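PDB 1OMO: alanine dehydrogenase from Archaeoglobus fulgidus, which catalyses the NAD-dependent oxidative deamination of L-alanine to pyruvate and ammonium, and the reverse reductive amination of pyruvate. Local coordinates for residues A[94-99]-A[303-308]. Residues are numbered along the deposited sequence; the frame is centred on the assembly and turned at random.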
loop_
_atom_site.group_PDB
_atom_site.type_symbol
_atom_site.label_atom_id
_atom_site.label_comp_id
_atom_site.label_asym_id
_atom_site.label_seq_id
_atom_site.Cartn_x
_atom_site.Cartn_y
_atom_site.Cartn_z
ATOM N N PHE A 94 -13.781 -5.768 -4.531
ATOM C CA PHE A 94 -13.264 -6.769 -5.436
ATOM C C PHE A 94 -12.147 -6.264 -6.352
ATOM O O PHE A 94 -12.225 -5.155 -6.916
ATOM C CB PHE A 94 -14.390 -7.325 -6.294
ATOM C CG PHE A 94 -13.967 -8.473 -7.180
ATOM C CD1 PHE A 94 -13.869 -9.757 -6.668
ATOM C CD2 PHE A 94 -13.633 -8.263 -8.506
ATOM C CE1 PHE A 94 -13.441 -10.817 -7.457
ATOM C CE2 PHE A 94 -13.201 -9.318 -9.319
ATOM C CZ PHE A 94 -13.103 -10.597 -8.791
ATOM N N PRO A 95 -11.094 -7.072 -6.507
ATOM C CA PRO A 95 -9.944 -6.740 -7.365
ATOM C C PRO A 95 -10.294 -7.042 -8.823
ATOM O O PRO A 95 -10.114 -8.172 -9.306
ATOM C CB PRO A 95 -8.830 -7.646 -6.836
ATOM C CG PRO A 95 -9.579 -8.853 -6.354
ATOM C CD PRO A 95 -10.823 -8.263 -5.682
ATOM N N LEU A 96 -10.804 -6.009 -9.495
ATOM C CA LEU A 96 -11.222 -6.043 -10.884
ATOM C C LEU A 96 -10.066 -6.351 -11.833
ATOM O O LEU A 96 -10.233 -7.045 -12.843
ATOM C CB LEU A 96 -11.814 -4.674 -11.265
ATOM C CG LEU A 96 -13.292 -4.255 -11.170
ATOM C CD1 LEU A 96 -14.125 -5.268 -10.414
ATOM C CD2 LEU A 96 -13.364 -2.892 -10.483
ATOM N N ALA A 97 -8.887 -5.824 -11.534
ATOM C CA ALA A 97 -7.759 -6.048 -12.436
ATOM C C ALA A 97 -6.402 -5.867 -11.751
ATOM O O ALA A 97 -6.284 -5.170 -10.727
ATOM C CB ALA A 97 -7.863 -5.070 -13.639
ATOM N N VAL A 98 -5.399 -6.526 -12.312
ATOM C CA VAL A 98 -4.021 -6.421 -11.863
ATOM C C VAL A 98 -3.355 -6.113 -13.185
ATOM O O VAL A 98 -3.370 -6.950 -14.097
ATOM C CB VAL A 98 -3.462 -7.755 -11.315
ATOM C CG1 VAL A 98 -1.962 -7.615 -11.091
ATOM C CG2 VAL A 98 -4.140 -8.124 -9.989
ATOM N N MET A 99 -2.809 -4.899 -13.306
ATOM C CA MET A 99 -2.163 -4.434 -14.547
ATOM C C MET A 99 -0.755 -3.890 -14.379
ATOM O O MET A 99 -0.337 -3.467 -13.298
ATOM C CB MET A 99 -2.863 -3.229 -15.168
ATOM C CG MET A 99 -3.266 -2.057 -14.365
ATOM S SD MET A 99 -4.321 -1.092 -15.522
ATOM C CE MET A 99 -5.830 -1.944 -15.154
ATOM N N VAL A 303 -9.221 4.096 -17.191
ATOM C CA VAL A 303 -9.376 4.170 -18.636
ATOM C C VAL A 303 -8.879 2.912 -19.326
ATOM O O VAL A 303 -9.493 2.446 -20.281
ATOM C CB VAL A 303 -8.640 5.380 -19.191
ATOM C CG1 VAL A 303 -8.521 5.267 -20.711
ATOM C CG2 VAL A 303 -9.394 6.648 -18.807
ATOM N N VAL A 304 -7.750 2.383 -18.858
ATOM C CA VAL A 304 -7.173 1.160 -19.407
ATOM C C VAL A 304 -8.119 -0.014 -19.161
ATOM O O VAL A 304 -8.300 -0.889 -20.032
ATOM C CB VAL A 304 -5.831 0.812 -18.717
ATOM C CG1 VAL A 304 -5.430 -0.637 -19.024
ATOM C CG2 VAL A 304 -4.747 1.773 -19.171
ATOM N N TYR A 305 -8.706 -0.055 -17.963
ATOM C CA TYR A 305 -9.599 -1.170 -17.635
ATOM C C TYR A 305 -10.863 -1.182 -18.521
ATOM O O TYR A 305 -11.202 -2.206 -19.087
ATOM C CB TYR A 305 -9.975 -1.159 -16.135
ATOM C CG TYR A 305 -10.969 -2.243 -15.735
ATOM C CD1 TYR A 305 -12.263 -1.912 -15.351
ATOM C CD2 TYR A 305 -10.631 -3.602 -15.800
ATOM C CE1 TYR A 305 -13.218 -2.901 -15.042
ATOM C CE2 TYR A 305 -11.571 -4.595 -15.494
ATOM C CZ TYR A 305 -12.869 -4.232 -15.117
ATOM O OH TYR A 305 -13.802 -5.183 -14.821
ATOM N N GLU A 306 -11.533 -0.049 -18.660
ATOM C CA GLU A 306 -12.738 0.024 -19.477
ATOM C C GLU A 306 -12.406 -0.181 -20.944
ATOM O O GLU A 306 -13.176 -0.802 -21.667
ATOM C CB GLU A 306 -13.459 1.360 -19.232
ATOM C CG GLU A 306 -13.980 1.438 -17.794
ATOM C CD GLU A 306 -14.590 2.761 -17.413
ATOM O OE1 GLU A 306 -15.101 2.871 -16.286
ATOM O OE2 GLU A 306 -14.560 3.700 -18.228
ATOM N N ASN A 307 -11.261 0.307 -21.404
ATOM C CA ASN A 307 -10.936 0.079 -22.795
ATOM C C ASN A 307 -10.593 -1.382 -22.997
ATOM O O ASN A 307 -10.719 -1.903 -24.095
ATOM C CB ASN A 307 -9.767 0.935 -23.240
ATOM C CG ASN A 307 -10.172 2.353 -23.537
ATOM O OD1 ASN A 307 -11.340 2.629 -23.776
ATOM N ND2 ASN A 307 -9.210 3.257 -23.541
ATOM N N ALA A 308 -10.132 -2.035 -21.938
ATOM C CA ALA A 308 -9.776 -3.431 -22.011
ATOM C C ALA A 308 -11.059 -4.279 -22.144
ATOM O O ALA A 308 -11.093 -5.235 -22.930
ATOM C CB ALA A 308 -8.978 -3.834 -20.776
HETATM O O HOH W 1 -12.886 -7.475 -13.799
#
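Strand 95-99 and helix 303-308 run nearly at right angles, their directions 104° apart and their axes 9.9 Å apart at closest approach, with Ala97 facing Tyr305. Tyr305 carries most of the helix's share of the contact. Its CG is anti to its own backbone N (chi1 177°), which sends the ring out from the helix to the strand. Leu96 crosses the ring at about a right angle and lays its CB over one face. Leu96 CG lies 4.0 Å from Tyr305 CZ, at the hydroxyl end of the ring. The methyl of Ala97 comes in obliquely, its CB 3.8 Å from Tyr305 CD2. One water bridges the Leu96 carbonyl and the tyrosine hydroxyl: it donates to Leu96 O at 2.9 Å and hydrogen-bonds Tyr305 OH at 2.7 Å. A phenylalanine here would probably leave this water without its partner on the helix, and the link to the Leu96 carbonyl would be lost. Farther along the strand, Met99 and Val304 meet tip to tip, with Met99 SD 3.7 Å from Val304 CG1. The Met99 chain bends at chi3 (86°), which brings Met99 CE within 4.3 Å of Tyr305 CB. A classic beta bulge sets Leu96 and Ala97 together opposite Leu87 of strand 83-88, in keeping with both side chains pointing at the helix. Strand 95-100 lies between strands 83-88 and 3-6 in the mixed sheet, apart from the parallel sheet of the NAD-binding Rossmann domain. Helix 294-311 follows strand 285-289 of that parallel sheet and packs back on the mixed sheet. Here Tyr305 also touches Leu4, Leu87 and Tyr61, and Val304 touches Leu6. On the strand, Pro95 and Val98 pack on Leu84 and Phe319 of the second subunit, so the same strand joins the helix to the dimer interface.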